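Local structure of Cg9734-pa (Drosophila melanogaster, 2BK9) at residues K11-E14 and I15-T19; G63-I66 and R67-E71; K103-Y106 and N107-K110. The protein binds a heme whose iron is held between two axial histidines and, as its globin family suggests, probably binds and carries oxygen. The protein carries 1 engineered substitution. One frame throughout, in Å; residues are numbered along the deposited sequence.

Contact 1 of 3, residues K11-E14 and I15-T19; sequences KTWE and IPVAT
V17 lies over one face of the W13 indole, the two side chains meeting at about a right angle. Its CB is 3.7 Å from the centroid of the five-membered ring and 21° off the ring normal, which meets the geometry of a CH-pi contact. The methyl CG2 runs along the same face and comes 3.5 Å from NE1 of W13, while CG1 turns back toward the main chain, 3.3 Å from the W13 carbonyl O. W13 presents its ring this way because CG stands anti to the backbone N (chi1 178°), which swings the indole forward along the helix over the next turn. P16 approaches the benzo half obliquely, CG at 3.9 Å from CE3. The indole N-H is taken outside the turn, by the carboxylate of D70 on helix 56-75.

The backbone evidence shows a helix giving way. V17 N to W13 O is a straight i to i+4 bond of 3.1 Å, with the donor nearly along the C=O axis. P16 has no N-H to give, and I15 N makes just a weak bond to T12 O. Outside, K11 NZ reaches OE2 of E14 at 2.8 Å, an i to i+3 salt bridge on the syn side, 27° out of the carboxylate plane. Together these features describe a proline-kinked last turn of the globin A helix, with its tryptophan directed inward against the E helix.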
# COMPACT_ATOMS: atom_id res chain seq x y z
N LYS A 11 11.07 2.70 12.60
CA LYS A 11 10.88 3.86 13.44
C LYS A 11 10.00 4.91 12.74
O LYS A 11 9.14 5.48 13.37
CB LYS A 11 12.21 4.47 13.82
CG LYS A 11 13.09 3.65 14.75
CD LYS A 11 12.41 3.15 16.02
CE LYS A 11 11.94 4.28 16.91
NZ LYS A 11 11.29 3.80 18.13
N THR A 12 10.21 5.17 11.46
CA THR A 12 9.38 6.16 10.76
C THR A 12 7.95 5.68 10.57
O THR A 12 7.05 6.51 10.55
CB THR A 12 10.01 6.59 9.42
OG1 THR A 12 10.22 5.46 8.57
CG2 THR A 12 11.31 7.34 9.61
N TRP A 13 7.74 4.38 10.48
CA TRP A 13 6.39 3.84 10.36
C TRP A 13 5.54 4.10 11.60
O TRP A 13 4.34 4.19 11.48
CB TRP A 13 6.50 2.33 10.12
CG TRP A 13 5.24 1.58 10.02
CD1 TRP A 13 4.89 0.52 10.78
CD2 TRP A 13 4.19 1.73 9.06
NE1 TRP A 13 3.69 0.01 10.36
CE2 TRP A 13 3.22 0.74 9.32
CE3 TRP A 13 3.94 2.62 8.01
CZ2 TRP A 13 2.08 0.61 8.54
CZ3 TRP A 13 2.79 2.49 7.29
CH2 TRP A 13 1.87 1.48 7.54
N GLU A 14 6.18 4.23 12.77
CA GLU A 14 5.44 4.40 13.99
C GLU A 14 4.47 5.58 13.89
O GLU A 14 3.41 5.54 14.51
CB GLU A 14 6.37 4.62 15.20
CG GLU A 14 7.20 3.41 15.52
CD GLU A 14 8.14 3.61 16.68
OE1 GLU A 14 8.09 4.65 17.35
OE2 GLU A 14 8.95 2.71 16.94
N ILE A 15 4.84 6.65 13.20
CA ILE A 15 3.99 7.84 13.14
C ILE A 15 2.69 7.55 12.36
O ILE A 15 1.61 7.63 12.93
CB ILE A 15 4.78 9.03 12.64
CG1 ILE A 15 5.80 9.42 13.70
CG2 ILE A 15 3.87 10.19 12.30
CD1 ILE A 15 6.82 10.43 13.24
N PRO A 16 2.74 7.19 11.07
CA PRO A 16 1.47 6.99 10.34
C PRO A 16 0.69 5.80 10.88
O PRO A 16 -0.54 5.82 10.83
CB PRO A 16 1.91 6.79 8.88
CG PRO A 16 3.36 6.39 8.97
CD PRO A 16 3.89 7.16 10.16
N VAL A 17 1.34 4.74 11.35
CA VAL A 17 0.61 3.58 11.80
C VAL A 17 -0.11 3.86 13.12
O VAL A 17 -1.03 3.11 13.50
CB VAL A 17 1.50 2.32 11.94
CG1 VAL A 17 2.30 2.32 13.24
CG2 VAL A 17 0.68 1.09 11.82
N ALA A 18 0.25 4.93 13.84
CA ALA A 18 -0.45 5.29 15.05
C ALA A 18 -1.90 5.64 14.77
O ALA A 18 -2.75 5.55 15.66
CB ALA A 18 0.22 6.42 15.75
N THR A 19 -2.21 6.08 13.55
CA THR A 19 -3.55 6.49 13.14
C THR A 19 -3.96 5.78 11.86
O THR A 19 -4.02 6.39 10.80
CB THR A 19 -3.67 8.00 12.95
OG1 THR A 19 -2.68 8.42 12.03
CG2 THR A 19 -3.40 8.74 14.24

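Contact 2 of 3, residues G63-I66 and R67-E71. With HEM (protoporphyrin IX containing Fe), chain B.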
# COMPACT_ATOMS: atom_id res chain seq x y z
N GLY A 63 -7.95 0.62 5.95
CA GLY A 63 -7.34 -0.06 7.09
C GLY A 63 -6.56 -1.29 6.67
O GLY A 63 -5.49 -1.56 7.24
N ARG A 64 -7.02 -2.01 5.65
CA ARG A 64 -6.29 -3.14 5.12
C ARG A 64 -4.96 -2.73 4.58
O ARG A 64 -3.98 -3.43 4.77
CB ARG A 64 -7.10 -3.84 4.02
CG ARG A 64 -8.20 -4.79 4.57
CD ARG A 64 -9.21 -5.30 3.55
NE ARG A 64 -10.00 -6.39 4.13
CZ ARG A 64 -11.31 -6.43 4.24
NH1 ARG A 64 -12.09 -5.51 3.73
NH2 ARG A 64 -11.84 -7.49 4.83
N ILE A 65 -4.90 -1.64 3.85
CA ILE A 65 -3.60 -1.22 3.30
C ILE A 65 -2.63 -0.98 4.47
O ILE A 65 -1.49 -1.42 4.44
CB ILE A 65 -3.79 0.04 2.45
CG1 ILE A 65 -4.56 -0.28 1.17
CG2 ILE A 65 -2.45 0.65 2.13
CD1 ILE A 65 -4.99 0.92 0.39
N ILE A 66 -3.07 -0.24 5.48
CA ILE A 66 -2.19 0.02 6.63
C ILE A 66 -1.78 -1.28 7.34
O ILE A 66 -0.61 -1.46 7.66
CB ILE A 66 -2.85 1.02 7.62
CG1 ILE A 66 -3.11 2.36 6.93
CG2 ILE A 66 -1.96 1.17 8.84
CD1 ILE A 66 -1.90 3.11 6.43
N ARG A 67 -2.73 -2.17 7.57
CA ARG A 67 -2.42 -3.39 8.31
C ARG A 67 -1.51 -4.32 7.55
O ARG A 67 -0.67 -4.98 8.14
CB ARG A 67 -3.70 -4.05 8.77
CG ARG A 67 -4.34 -3.28 9.96
CD ARG A 67 -5.56 -3.93 10.59
NE ARG A 67 -6.77 -3.69 9.81
CZ ARG A 67 -7.50 -2.58 9.88
NH1 ARG A 67 -7.15 -1.53 10.64
NH2 ARG A 67 -8.58 -2.50 9.13
N VAL A 68 -1.68 -4.42 6.23
CA VAL A 68 -0.81 -5.27 5.46
C VAL A 68 0.61 -4.71 5.42
O VAL A 68 1.57 -5.47 5.51
CB VAL A 68 -1.40 -5.49 4.03
CG1 VAL A 68 -0.44 -6.21 3.12
CG2 VAL A 68 -2.71 -6.28 4.14
N PHE A 69 0.76 -3.40 5.27
CA PHE A 69 2.08 -2.83 5.44
C PHE A 69 2.65 -3.06 6.83
O PHE A 69 3.81 -3.38 6.97
CB PHE A 69 2.08 -1.34 5.08
CG PHE A 69 2.34 -1.13 3.62
CD1 PHE A 69 1.35 -0.97 2.71
CD2 PHE A 69 3.64 -1.26 3.12
CE1 PHE A 69 1.65 -0.81 1.37
CE2 PHE A 69 3.90 -1.10 1.80
CZ PHE A 69 2.89 -0.85 0.93
N ASP A 70 1.81 -2.97 7.85
CA ASP A 70 2.31 -3.21 9.20
C ASP A 70 2.82 -4.66 9.36
O ASP A 70 3.89 -4.89 9.93
CB ASP A 70 1.24 -2.92 10.22
CG ASP A 70 1.77 -2.93 11.60
OD1 ASP A 70 2.66 -2.15 11.93
OD2 ASP A 70 1.35 -3.76 12.41
N GLU A 71 2.05 -5.59 8.83
CA GLU A 71 2.47 -6.98 8.86
C GLU A 71 3.81 -7.20 8.16
O GLU A 71 4.66 -7.98 8.62
CB GLU A 71 1.39 -7.84 8.21
CG GLU A 71 0.12 -8.04 8.98
CD GLU A 71 0.29 -9.05 10.04
OE1 GLU A 71 0.83 -10.16 9.72
OE2 GLU A 71 -0.12 -8.72 11.16
CHA HEM B . -10.04 -5.86 -1.57
CHB HEM B . -5.64 -5.11 0.22
CHC HEM B . -4.71 -2.31 -3.52
CHD HEM B . -9.21 -2.69 -5.06
C1A HEM B . -8.90 -5.95 -0.81
C2A HEM B . -8.69 -6.89 0.29
C3A HEM B . -7.45 -6.70 0.80
C4A HEM B . -6.89 -5.62 0.04
CMA HEM B . -6.70 -7.41 1.95
CAA HEM B . -9.74 -7.91 0.75
CBA HEM B . -9.79 -9.10 -0.21
CGA HEM B . -10.93 -9.97 0.24
O1A HEM B . -12.12 -9.65 -0.07
O2A HEM B . -10.66 -10.99 0.90
C1B HEM B . -5.01 -4.22 -0.61
C2B HEM B . -3.62 -3.85 -0.49
C3B HEM B . -3.36 -3.06 -1.55
C4B HEM B . -4.54 -2.99 -2.36
CMB HEM B . -2.72 -4.28 0.64
CAB HEM B . -2.07 -2.46 -1.95
CBB HEM B . -1.13 -2.04 -1.13
C1C HEM B . -5.83 -2.16 -4.28
C2C HEM B . -5.95 -1.41 -5.52
C3C HEM B . -7.22 -1.46 -5.92
C4C HEM B . -7.93 -2.28 -4.97
CMC HEM B . -4.78 -0.71 -6.21
CAC HEM B . -7.77 -0.78 -7.15
CBC HEM B . -8.99 -0.35 -7.35
C1D HEM B . -9.85 -3.57 -4.25
C2D HEM B . -11.16 -4.04 -4.44
C3D HEM B . -11.42 -4.98 -3.40
C4D HEM B . -10.21 -5.03 -2.63
CMD HEM B . -12.12 -3.59 -5.52
CAD HEM B . -12.71 -5.74 -3.21
CBD HEM B . -13.73 -4.94 -2.48
CGD HEM B . -15.03 -5.65 -2.29
O1D HEM B . -16.01 -5.02 -1.83
O2D HEM B . -15.11 -6.87 -2.59
NA HEM B . -7.77 -5.21 -0.96
NB HEM B . -5.57 -3.68 -1.78
NC HEM B . -7.06 -2.69 -3.97
ND HEM B . -9.28 -4.18 -3.15
FE HEM B . -7.45 -3.93 -2.44
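The distal E helix of the globin fold, here helix 56-75, supplies this pair of turns, and its heme-facing side forms part of the pocket beside the axial ligand H61. Its main chain is regular: R67 N to G63 O (2.8 Å), V68 N to R64 O, F69 N to I65 O and D70 N to I66 O are successive i to i+4 bonds.

Four side chains meet the porphyrin. R64 keeps its chain extended from CG to NE and lays CD 3.6 Å from heme C3A, with CAA of a propionate arm over one face of its guanidinium, toward its rim. CG1 of I65 packs on pyrrole B, 4.0 Å from heme C2B. V68 sets CB 3.8 Å from the methyl CMB, and F69 brings CE1 to 3.9 Å from the vinyl carbon CBB. Within the helix I65 and F69 run alongside each other in the same direction, with CG2 of I65 4.2 Å from CD1 of F69; the I65 carbonyl O lies in plane at the phenyl edge. W89 of helix 81-96 packs against F69 edge-to-face.

R67 runs the other way, back over G63. A bend at chi3 (-80°) folds its guanidinium across the preceding turn, where glycine has no side chain to obstruct it: NH2 comes 3.4 Å from G63 CA, and G63 O lies 3.4 Å above the guanidinium plane, over its centre.

Contact 3 of 3, residues K103-Y106 and N107-K110; sequences KESY and NQLK. With HEM (protoporphyrin IX containing Fe), chain B.
E104 and Q108, one helical turn apart, are joined at their polar ends by a water that donates to OE1 of E104 at 2.8 Å and accepts from NE2 of Q108 at 2.9 Å. The direct OE1 to NE2 separation is 3.7 Å, so the water supplies the link. The two chains cross obliquely, with carboxylate and amide planes 38° apart. CG of E104 stands anti to the backbone N (chi1 -177°), which sets the carboxylate outward, where the Q108 amide reaches back to it. The other end of the Q108 amide, OE1, accepts from ND2 of N38, so both ends of the group are bonded and its rotation is fixed. With an alanine here, the water would probably lose its amide donor and N38 ND2 its acceptor.

Beneath this, the main-chain ladder is regular: Q108 N to E104 O and N107 N to K103 O are both 2.8 Å, L109 N to S105 O is slightly longer, and K110 N bonds to Y106 O. That last carbonyl is also bonded by the hydroxyl of Y139. K110 extends away to a salt bridge with D136 on helix 125-143.

On the inner side the contact turns apolar and reaches the heme. L109 places CD2 3.6 Å from the vinyl carbon CAB. S105, whose hydroxyl is bonded to N38 OD1, sets OG 3.5 Å from CAC of the other vinyl. The Y106 ring approaches the methine CHC obliquely, with CE1 at 4.1 Å, and its side chain also packs close to the axial ligand H96. One helix face lined against the vinyl-bearing edge of the porphyrin, with a polar outer flank, is the pattern of the globin G helix at the heme pocket.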
# COMPACT_ATOMS: atom_id res chain seq x y z
N LYS A 103 -1.67 -3.41 -13.42
CA LYS A 103 -0.40 -2.91 -12.95
C LYS A 103 -0.38 -1.37 -12.90
O LYS A 103 0.20 -0.81 -11.99
CB LYS A 103 0.76 -3.47 -13.78
CG LYS A 103 0.91 -4.97 -13.50
CD LYS A 103 2.10 -5.61 -14.18
CE LYS A 103 2.20 -7.07 -13.76
NZ LYS A 103 3.31 -7.84 -14.30
N GLU A 104 -1.03 -0.72 -13.87
CA GLU A 104 -1.16 0.71 -13.80
C GLU A 104 -1.87 1.17 -12.53
O GLU A 104 -1.41 2.11 -11.89
CB GLU A 104 -1.90 1.24 -15.05
CG GLU A 104 -1.99 2.75 -15.02
CD GLU A 104 -2.88 3.38 -16.04
OE1 GLU A 104 -2.68 4.57 -16.35
OE2 GLU A 104 -3.77 2.67 -16.55
N SER A 105 -2.97 0.50 -12.18
CA SER A 105 -3.67 0.84 -10.95
C SER A 105 -2.79 0.66 -9.73
O SER A 105 -2.73 1.54 -8.86
CB SER A 105 -4.91 -0.04 -10.85
OG SER A 105 -5.65 0.19 -9.71
N TYR A 106 -2.08 -0.46 -9.60
CA TYR A 106 -1.13 -0.62 -8.53
C TYR A 106 -0.08 0.49 -8.53
O TYR A 106 0.26 1.03 -7.47
CB TYR A 106 -0.43 -1.96 -8.57
CG TYR A 106 -1.24 -3.11 -8.01
CD1 TYR A 106 -1.48 -3.22 -6.65
CD2 TYR A 106 -1.71 -4.11 -8.85
CE1 TYR A 106 -2.15 -4.28 -6.11
CE2 TYR A 106 -2.38 -5.20 -8.31
CZ TYR A 106 -2.58 -5.30 -6.95
OH TYR A 106 -3.21 -6.37 -6.40
N ASN A 107 0.46 0.84 -9.69
CA ASN A 107 1.48 1.88 -9.77
C ASN A 107 0.91 3.25 -9.40
O ASN A 107 1.61 4.06 -8.78
CB ASN A 107 2.15 1.87 -11.13
CG ASN A 107 3.12 0.74 -11.27
OD1 ASN A 107 3.76 0.32 -10.30
ND2 ASN A 107 3.25 0.22 -12.50
N GLN A 108 -0.35 3.50 -9.72
CA GLN A 108 -1.05 4.69 -9.26
C GLN A 108 -1.05 4.74 -7.72
O GLN A 108 -0.72 5.75 -7.10
CB GLN A 108 -2.49 4.71 -9.82
CG GLN A 108 -2.55 5.05 -11.28
CD GLN A 108 -3.92 4.80 -11.88
OE1 GLN A 108 -4.76 4.11 -11.30
NE2 GLN A 108 -4.16 5.35 -13.05
N LEU A 109 -1.41 3.63 -7.08
CA LEU A 109 -1.44 3.58 -5.64
C LEU A 109 -0.05 3.72 -5.05
O LEU A 109 0.12 4.33 -3.99
CB LEU A 109 -2.11 2.27 -5.16
CG LEU A 109 -2.34 2.20 -3.66
CD1 LEU A 109 -3.32 3.21 -3.15
CD2 LEU A 109 -2.78 0.81 -3.24
N LYS A 110 0.93 3.16 -5.72
CA LYS A 110 2.31 3.16 -5.21
C LYS A 110 2.80 4.57 -4.96
O LYS A 110 3.37 4.89 -3.90
CB LYS A 110 3.23 2.47 -6.23
CG LYS A 110 4.68 2.31 -5.87
CD LYS A 110 5.45 1.70 -7.10
CE LYS A 110 6.74 1.01 -6.76
NZ LYS A 110 7.48 0.81 -8.04
CHA HEM B . -10.04 -5.86 -1.57
CHB HEM B . -5.64 -5.11 0.22
CHC HEM B . -4.71 -2.31 -3.52
CHD HEM B . -9.21 -2.69 -5.06
C1A HEM B . -8.90 -5.95 -0.81
C2A HEM B . -8.69 -6.89 0.29
C3A HEM B . -7.45 -6.70 0.80
C4A HEM B . -6.89 -5.62 0.04
CMA HEM B . -6.70 -7.41 1.95
CAA HEM B . -9.74 -7.91 0.75
CBA HEM B . -9.79 -9.10 -0.21
CGA HEM B . -10.93 -9.97 0.24
O1A HEM B . -12.12 -9.65 -0.07
O2A HEM B . -10.66 -10.99 0.90
C1B HEM B . -5.01 -4.22 -0.61
C2B HEM B . -3.62 -3.85 -0.49
C3B HEM B . -3.36 -3.06 -1.55
C4B HEM B . -4.54 -2.99 -2.36
CMB HEM B . -2.72 -4.28 0.64
CAB HEM B . -2.07 -2.46 -1.95
CBB HEM B . -1.13 -2.04 -1.13
C1C HEM B . -5.83 -2.16 -4.28
C2C HEM B . -5.95 -1.41 -5.52
C3C HEM B . -7.22 -1.46 -5.92
C4C HEM B . -7.93 -2.28 -4.97
CMC HEM B . -4.78 -0.71 -6.21
CAC HEM B . -7.77 -0.78 -7.15
CBC HEM B . -8.99 -0.35 -7.35
C1D HEM B . -9.85 -3.57 -4.25
C2D HEM B . -11.16 -4.04 -4.44
C3D HEM B . -11.42 -4.98 -3.40
C4D HEM B . -10.21 -5.03 -2.63
CMD HEM B . -12.12 -3.59 -5.52
CAD HEM B . -12.71 -5.74 -3.21
CBD HEM B . -13.73 -4.94 -2.48
CGD HEM B . -15.03 -5.65 -2.29
O1D HEM B . -16.01 -5.02 -1.83
O2D HEM B . -15.11 -6.87 -2.59
NA HEM B . -7.77 -5.21 -0.96
NB HEM B . -5.57 -3.68 -1.78
NC HEM B . -7.06 -2.69 -3.97
ND HEM B . -9.28 -4.18 -3.15
FE HEM B . -7.45 -3.93 -2.44
O HOH W 1 -1.88 6.38 -14.42

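From the N terminus, contact 1 closes the end of helix 3-17, contact 2 lies within helix 56-75, and contact 3 opens helix 103-120. Each joins consecutive turns of one helix, so none closes a long loop; the three follow in series without nesting or crossing. Contacts 1 and 2 touch directly: W13 CH2 packs 3.8 Å from F69 CB, beside the polar link between the two helices. Contacts 2 and 3 meet where I65 CD1 lies 4.2 Å from L109 CD2, and both border the heme. Contact 1 stays about 11 Å from contact 3 between nearest atoms; contact 2 alone of the three touches both others, although W13 and P16 pack on helix 103-120 farther along.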